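PDB 1I4U: crustacyanin-C1 subunit, which binds the carotenoid astaxanthin, the pigment that gives the lobster carapace its blue colour. Local coordinates for residues A[30-34]-A[135-139]; A[50-54]-A[174-179]. One frame throughout, in Å; residues are numbered along the deposited sequence.

Interaction 1: A[30-34]-A[135-139]; sequences SYAGV and IFSRS
Arg-138 starts with CG opposite its own carbonyl carbon (chi1 -70°) and bends again about CB-CG (chi2 -59°); the rest of the chain is extended and carries the guanidinium to the carbonyls of Ala-32 and Val-34. The group meets Ala-32 O end-on with two nitrogens, NH1 at 3.0 Å and NH2 at 2.9 Å. Both come from the same face of the carbonyl plane, NH2 moderately tilted from it and NH1 well above it. NH1 also donates to Val-34 O at 3.0 Å in the straightest of the three bonds (160°), though it sits far above that carbonyl's plane. All three bonds lie close to the guanidinium plane, so they fix the rotation of the group as well as its position. Val-34 O has a further donor, a water at 2.8 Å that also donates to Arg-138 O, linking the two backbones. NE turns to Tyr-112 O instead.

Gly-33 and Val-34 lead into Trp-35, the Gly-X-Trp signature of lipocalins at the start of the first barrel strand, and Arg-138, just after strand 128-137, makes a cation-pi contact with that tryptophan, as in other lipocalins, where an arginine after the last barrel strand commonly packs on this tryptophan at the closed end of the barrel. At Gly-33 the backbone angles would drive a beta-carbon into the carbonyl oxygen of Ala-32, and it would also press on Arg-138 NH1.

Farther inside, the Tyr-31 and Phe-136 side chains cross at about a right angle, with Tyr-31 OH 4.2 Å from Phe-136 CD2. Both rings also rest on Ala-116 and Leu-118 of strand 115-123, while Phe-136 reaches across to Asn-54 and Tyr-56. A bound methylpentanediol, probably from the crystallisation liquor, lies beside the Phe-136 ring.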
ATOM      1  N   SER A  30      -3.802 -23.566  10.759  1.00 20.42           N
ATOM      2  CA  SER A  30      -2.520 -23.813  11.407  1.00 18.51           C
ATOM      3  C   SER A  30      -1.621 -22.584  11.433  1.00 16.56           C
ATOM      4  O   SER A  30      -0.637 -22.597  12.182  1.00 17.57           O
ATOM      5  CB  SER A  30      -1.806 -24.979  10.719  1.00 21.51           C
ATOM      6  OG  SER A  30      -2.500 -26.211  10.944  1.00 28.20           O
ATOM      7  N   TYR A  31      -1.901 -21.597  10.618  1.00 16.53           N
ATOM      8  CA  TYR A  31      -1.153 -20.344  10.607  1.00 15.91           C
ATOM      9  C   TYR A  31      -1.670 -19.328  11.620  1.00 13.96           C
ATOM     10  O   TYR A  31      -1.025 -18.329  11.918  1.00 14.85           O
ATOM     11  CB  TYR A  31      -1.163 -19.742   9.185  1.00 16.33           C
ATOM     12  CG  TYR A  31      -0.137 -18.654   8.991  1.00 14.88           C
ATOM     13  CD1 TYR A  31       1.231 -18.885   8.885  1.00 15.89           C
ATOM     14  CD2 TYR A  31      -0.586 -17.332   8.900  1.00 16.09           C
ATOM     15  CE1 TYR A  31       2.130 -17.869   8.704  1.00 16.78           C
ATOM     16  CE2 TYR A  31       0.350 -16.321   8.713  1.00 17.37           C
ATOM     17  CZ  TYR A  31       1.693 -16.576   8.616  1.00 16.88           C
ATOM     18  OH  TYR A  31       2.579 -15.530   8.449  1.00 18.53           O
ATOM     19  N   ALA A  32      -2.855 -19.616  12.144  1.00 15.72           N
ATOM     20  CA  ALA A  32      -3.465 -18.701  13.135  1.00 15.27           C
ATOM     21  C   ALA A  32      -2.721 -18.817  14.473  1.00 12.97           C
ATOM     22  O   ALA A  32      -1.804 -19.599  14.647  1.00 14.76           O
ATOM     23  CB  ALA A  32      -4.926 -18.959  13.267  1.00 18.63           C
ATOM     24  N   GLY A  33      -3.118 -17.974  15.410  1.00 13.92           N
ATOM     25  CA  GLY A  33      -2.514 -17.933  16.720  1.00 12.92           C
ATOM     26  C   GLY A  33      -1.486 -16.795  16.772  1.00 12.06           C
ATOM     27  O   GLY A  33      -1.526 -15.804  16.013  1.00 12.85           O
ATOM     28  N   VAL A  34      -0.549 -16.959  17.696  1.00 12.27           N
ATOM     29  CA  VAL A  34       0.394 -15.888  18.034  1.00 11.41           C
ATOM     30  C   VAL A  34       1.725 -16.118  17.365  1.00 10.52           C
ATOM     31  O   VAL A  34       2.302 -17.204  17.470  1.00 12.15           O
ATOM     32  CB  VAL A  34       0.534 -15.789  19.566  1.00 12.60           C
ATOM     33  CG1 VAL A  34       1.573 -14.725  19.935  1.00 13.29           C
ATOM     34  CG2 VAL A  34      -0.817 -15.470  20.183  1.00 15.39           C
ATOM     35  N   ILE A 135      11.131 -12.403   9.725  1.00 11.07           N
ATOM     36  CA  ILE A 135      11.239 -13.730  10.303  1.00 11.35           C
ATOM     37  C   ILE A 135      10.308 -13.734  11.501  1.00 11.57           C
ATOM     38  O   ILE A 135      10.491 -12.897  12.409  1.00 11.90           O
ATOM     39  CB  ILE A 135      12.681 -14.107  10.677  1.00 12.45           C
ATOM     40  CG1 ILE A 135      13.583 -14.115   9.433  1.00 13.65           C
ATOM     41  CG2 ILE A 135      12.808 -15.446  11.379  1.00 15.33           C
ATOM     42  CD1 ILE A 135      15.079 -14.190   9.751  1.00 17.33           C
ATOM     43  N   PHE A 136       9.334 -14.618  11.480  1.00 12.03           N
ATOM     44  CA  PHE A 136       8.405 -14.823  12.587  1.00 12.59           C
ATOM     45  C   PHE A 136       8.704 -16.145  13.341  1.00 11.59           C
ATOM     46  O   PHE A 136       9.164 -17.108  12.718  1.00 11.88           O
ATOM     47  CB  PHE A 136       6.993 -14.924  12.060  1.00 15.04           C
ATOM     48  CG  PHE A 136       6.196 -13.696  11.721  1.00 15.20           C
ATOM     49  CD1 PHE A 136       6.768 -12.430  11.607  1.00 15.21           C
ATOM     50  CD2 PHE A 136       4.805 -13.809  11.512  1.00 15.88           C
ATOM     51  CE1 PHE A 136       6.010 -11.300  11.358  1.00 17.53           C
ATOM     52  CE2 PHE A 136       4.020 -12.672  11.275  1.00 17.42           C
ATOM     53  CZ  PHE A 136       4.638 -11.444  11.185  1.00 18.89           C
ATOM     54  N   SER A 137       8.455 -16.119  14.631  1.00 11.64           N
ATOM     55  CA  SER A 137       8.646 -17.256  15.512  1.00 10.53           C
ATOM     56  C   SER A 137       7.391 -17.508  16.331  1.00  9.94           C
ATOM     57  O   SER A 137       6.674 -16.588  16.675  1.00 10.40           O
ATOM     58  CB  SER A 137       9.826 -17.007  16.432  1.00 12.06           C
ATOM     59  OG  SER A 137      10.028 -18.123  17.309  1.00 13.57           O
ATOM     60  N   ARG A 138       7.176 -18.775  16.698  1.00 10.51           N
ATOM     61  CA  ARG A 138       6.112 -19.050  17.663  1.00 10.27           C
ATOM     62  C   ARG A 138       6.488 -18.745  19.104  1.00 10.80           C
ATOM     63  O   ARG A 138       5.600 -18.823  19.981  1.00 12.66           O
ATOM     64  CB  ARG A 138       5.638 -20.497  17.519  1.00 11.01           C
ATOM     65  CG  ARG A 138       4.881 -20.812  16.253  1.00 12.00           C
ATOM     66  CD  ARG A 138       3.632 -19.977  16.087  1.00 11.10           C
ATOM     67  NE  ARG A 138       2.766 -20.555  15.065  1.00 11.71           N
ATOM     68  CZ  ARG A 138       1.518 -20.142  14.854  1.00 11.45           C
ATOM     69  NH1 ARG A 138       0.976 -19.174  15.557  1.00 13.10           N
ATOM     70  NH2 ARG A 138       0.795 -20.734  13.910  1.00 13.03           N
ATOM     71  N   SER A 139       7.704 -18.373  19.357  1.00 11.28           N
ATOM     72  CA  SER A 139       8.209 -18.003  20.671  1.00 14.18           C
ATOM     73  C   SER A 139       9.015 -16.735  20.606  1.00 13.79           C
ATOM     74  O   SER A 139       9.345 -16.188  19.543  1.00 13.95           O
ATOM     75  CB  SER A 139       9.019 -19.179  21.222  1.00 17.31           C
ATOM     76  OG  SER A 139       9.889 -19.742  20.319  1.00 29.80           O
TER
HETATM   77  O   HOH W   1       2.954 -18.701  19.717  1.00 17.66           O

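Interaction 2: A[50-54]-A[174-179]; sequences KCVRN and PYDTQK
The short C-terminal helix 175-178 of this lipocalin packs outside the barrel against the start of strand 52-58, next to the disulfide from Cys-51 to Cys-173. Gln-178, its chain extended beyond CG, gives NE2 to Cys-51 O at 3.0 Å in a fairly straight bond (157°), and the same nitrogen bonds Thr-68 OG1. The edge of the Tyr-175 ring also faces Cys-51 O, with CE1 at 3.8 Å, while the phenol hydroxyl is held by Gln-169 and Gly-170. Arg-53 reaches past this pair: its CD lies 4.2 Å from Tyr-175 CD1, and Lys-179 CB lies over one guanidinium face, offset toward its rim, 3.7 Å from Arg-53 CZ. An alanine in place of Gln-178 would probably leave Cys-51 O and Thr-68 OG1 without this donor and open a gap beside Arg-53 CB. Gln-178 OE1 is buried with no partner in the model, a polar cost of this fit. The two cations, Arg-53 and Lys-179, each have a carboxylate, Glu-55 and Asp-176 respectively, which is likely to soften the repulsion between them while the aliphatic part of Lys-179 packs on the Arg-53 guanidinium.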
ATOM      1  N   LYS A  50       9.312  -2.641  19.383  1.00 10.86           N
ATOM      2  CA  LYS A  50       9.763  -3.687  20.258  1.00 10.12           C
ATOM      3  C   LYS A  50       8.612  -4.608  20.661  1.00  9.59           C
ATOM      4  O   LYS A  50       7.428  -4.201  20.680  1.00 10.80           O
ATOM      5  CB  LYS A  50      10.400  -3.131  21.534  1.00 14.18           C
ATOM      6  CG  LYS A  50      11.535  -2.172  21.325  1.00 13.92           C
ATOM      7  CD  LYS A  50      12.001  -1.611  22.656  1.00 16.45           C
ATOM      8  CE  LYS A  50      13.212  -0.718  22.486  1.00 19.43           C
ATOM      9  NZ  LYS A  50      13.539  -0.039  23.784  1.00 22.15           N
ATOM     10  N   CYS A  51       8.921  -5.848  20.999  1.00 10.24           N
ATOM     11  CA  CYS A  51       7.995  -6.804  21.616  1.00 10.18           C
ATOM     12  C   CYS A  51       6.851  -7.144  20.687  1.00  9.63           C
ATOM     13  O   CYS A  51       5.754  -7.455  21.128  1.00 10.15           O
ATOM     14  CB  CYS A  51       7.466  -6.266  22.962  1.00 10.26           C
ATOM     15  SG  CYS A  51       8.795  -5.914  24.139  1.00 10.97           S
ATOM     16  N   VAL A  52       7.119  -7.099  19.388  1.00  9.88           N
ATOM     17  CA  VAL A  52       6.088  -7.209  18.352  1.00  9.34           C
ATOM     18  C   VAL A  52       5.446  -8.582  18.375  1.00  9.11           C
ATOM     19  O   VAL A  52       6.128  -9.596  18.138  1.00 10.32           O
ATOM     20  CB  VAL A  52       6.697  -6.923  16.984  1.00 10.53           C
ATOM     21  CG1 VAL A  52       5.637  -7.071  15.915  1.00 11.41           C
ATOM     22  CG2 VAL A  52       7.361  -5.533  16.935  1.00 11.31           C
ATOM     23  N   ARG A  53       4.160  -8.602  18.675  1.00  9.77           N
ATOM     24  CA  ARG A  53       3.372  -9.783  18.920  1.00  9.62           C
ATOM     25  C   ARG A  53       2.130  -9.698  18.024  1.00  9.88           C
ATOM     26  O   ARG A  53       1.343  -8.785  18.175  1.00 10.26           O
ATOM     27  CB  ARG A  53       2.957  -9.854  20.372  1.00  9.84           C
ATOM     28  CG  ARG A  53       2.138 -11.028  20.806  1.00 10.50           C
ATOM     29  CD  ARG A  53       1.635 -10.868  22.239  1.00 11.57           C
ATOM     30  NE  ARG A  53       0.945 -12.012  22.797  1.00 13.37           N
ATOM     31  CZ  ARG A  53      -0.322 -12.336  22.620  1.00 12.42           C
ATOM     32  NH1 ARG A  53      -1.083 -11.562  21.844  1.00 13.08           N
ATOM     33  NH2 ARG A  53      -0.808 -13.421  23.213  1.00 16.15           N
ATOM     34  N   ASN A  54       2.002 -10.644  17.115  1.00  9.25           N
ATOM     35  CA  ASN A  54       0.927 -10.624  16.109  1.00  9.95           C
ATOM     36  C   ASN A  54       0.007 -11.814  16.376  1.00 10.57           C
ATOM     37  O   ASN A  54       0.392 -12.949  16.244  1.00 11.57           O
ATOM     38  CB  ASN A  54       1.489 -10.667  14.707  1.00 10.88           C
ATOM     39  CG  ASN A  54       2.509  -9.602  14.412  1.00 11.76           C
ATOM     40  OD1 ASN A  54       2.173  -8.436  14.559  1.00 12.02           O
ATOM     41  ND2 ASN A  54       3.746  -9.987  14.058  1.00 14.40           N
ATOM     42  N   PRO A 174       6.069  -6.784  28.039  1.00  9.37           N
ATOM     43  CA  PRO A 174       4.826  -6.951  28.807  1.00  8.78           C
ATOM     44  C   PRO A 174       3.747  -7.642  27.983  1.00  9.70           C
ATOM     45  O   PRO A 174       2.649  -7.104  27.749  1.00 10.17           O
ATOM     46  CB  PRO A 174       4.444  -5.520  29.165  1.00 10.02           C
ATOM     47  CG  PRO A 174       4.858  -4.765  27.932  1.00 10.28           C
ATOM     48  CD  PRO A 174       6.142  -5.420  27.493  1.00  9.62           C
ATOM     49  N   TYR A 175       4.003  -8.874  27.580  1.00  9.89           N
ATOM     50  CA  TYR A 175       3.098  -9.569  26.675  1.00  9.76           C
ATOM     51  C   TYR A 175       1.698  -9.749  27.257  1.00 10.20           C
ATOM     52  O   TYR A 175       0.723  -9.648  26.524  1.00 11.20           O
ATOM     53  CB  TYR A 175       3.713 -10.906  26.316  1.00 10.82           C
ATOM     54  CG  TYR A 175       4.981 -10.931  25.528  1.00 10.14           C
ATOM     55  CD1 TYR A 175       5.182 -10.235  24.343  1.00  9.71           C
ATOM     56  CD2 TYR A 175       6.022 -11.732  25.924  1.00 10.87           C
ATOM     57  CE1 TYR A 175       6.371 -10.302  23.628  1.00 10.15           C
ATOM     58  CE2 TYR A 175       7.200 -11.845  25.234  1.00 10.14           C
ATOM     59  CZ  TYR A 175       7.374 -11.114  24.085  1.00 10.05           C
ATOM     60  OH  TYR A 175       8.564 -11.280  23.419  1.00 11.20           O
ATOM     61  N   ASP A 176       1.611 -10.032  28.555  1.00  9.84           N
ATOM     62  CA  ASP A 176       0.301 -10.268  29.142  1.00 10.45           C
ATOM     63  C   ASP A 176      -0.508  -8.990  29.159  1.00 10.83           C
ATOM     64  O   ASP A 176      -1.735  -9.061  29.172  1.00 13.10           O
ATOM     65  CB  ASP A 176       0.453 -10.886  30.527  1.00 10.48           C
ATOM     66  CG  ASP A 176       0.675 -12.362  30.544  1.00 12.35           C
ATOM     67  OD1 ASP A 176       0.623 -13.008  29.484  1.00 14.57           O
ATOM     68  OD2 ASP A 176       0.930 -12.870  31.686  1.00 13.39           O
ATOM     69  N   THR A 177       0.138  -7.824  29.228  1.00  9.95           N
ATOM     70  CA  THR A 177      -0.553  -6.564  29.097  1.00 10.52           C
ATOM     71  C   THR A 177      -0.931  -6.325  27.644  1.00  9.88           C
ATOM     72  O   THR A 177      -2.052  -5.904  27.323  1.00 10.70           O
ATOM     73  CB  THR A 177       0.323  -5.429  29.650  1.00 10.30           C
ATOM     74  OG1 THR A 177       0.642  -5.701  31.020  1.00 11.39           O
ATOM     75  CG2 THR A 177      -0.415  -4.117  29.630  1.00 11.72           C
ATOM     76  N   GLN A 178       0.025  -6.552  26.740  1.00 10.30           N
ATOM     77  CA  GLN A 178      -0.249  -6.384  25.308  1.00 10.56           C
ATOM     78  C   GLN A 178      -1.459  -7.151  24.847  1.00 11.32           C
ATOM     79  O   GLN A 178      -2.252  -6.651  24.072  1.00 12.23           O
ATOM     80  CB  GLN A 178       0.972  -6.867  24.504  1.00 10.03           C
ATOM     81  CG  GLN A 178       2.181  -5.990  24.655  1.00 10.38           C
ATOM     82  CD  GLN A 178       3.477  -6.526  24.059  1.00 10.05           C
ATOM     83  OE1 GLN A 178       4.549  -6.384  24.651  1.00 11.59           O
ATOM     84  NE2 GLN A 178       3.355  -7.113  22.874  1.00  9.92           N
ATOM     85  N   LYS A 179      -1.622  -8.364  25.337  1.00 12.13           N
ATOM     86  CA  LYS A 179      -2.699  -9.225  24.844  1.00 13.75           C
ATOM     87  C   LYS A 179      -4.045  -8.720  25.318  1.00 13.23           C
ATOM     88  O   LYS A 179      -5.040  -9.245  24.797  1.00 15.90           O
ATOM     89  CB  LYS A 179      -2.366 -10.659  25.192  1.00 15.40           C
ATOM     90  CG  LYS A 179      -2.649 -11.084  26.593  1.00 15.19           C
ATOM     91  CD  LYS A 179      -2.109 -12.499  26.887  1.00 20.68           C
ATOM     92  CE  LYS A 179      -2.589 -12.892  28.308  1.00 25.11           C
ATOM     93  NZ  LYS A 179      -1.854 -14.070  28.864  1.00 38.39           N
TER

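Overall arrangement
From the N terminus the four segments come in the order 30-34, 50-54, 135-139, 174-179, so the two contacts cross rather than nest. Interaction 1 closes a loop of 100 residues rich in strand, joining the start of strand 33-41 to the end of strand 128-137. Interaction 2 begins inside that loop and ends beyond it, bringing the C-terminal helix back to strand 52-58 after 119 residues that include the helix 144-156. Strands 33-41 and 52-58 are neighbours in the barrel sheet, and there the contacts meet: Phe-136 CZ lies 3.3 Å from Asn-54 ND2, and Val-34 CG2 3.7 Å from Arg-53 NH2.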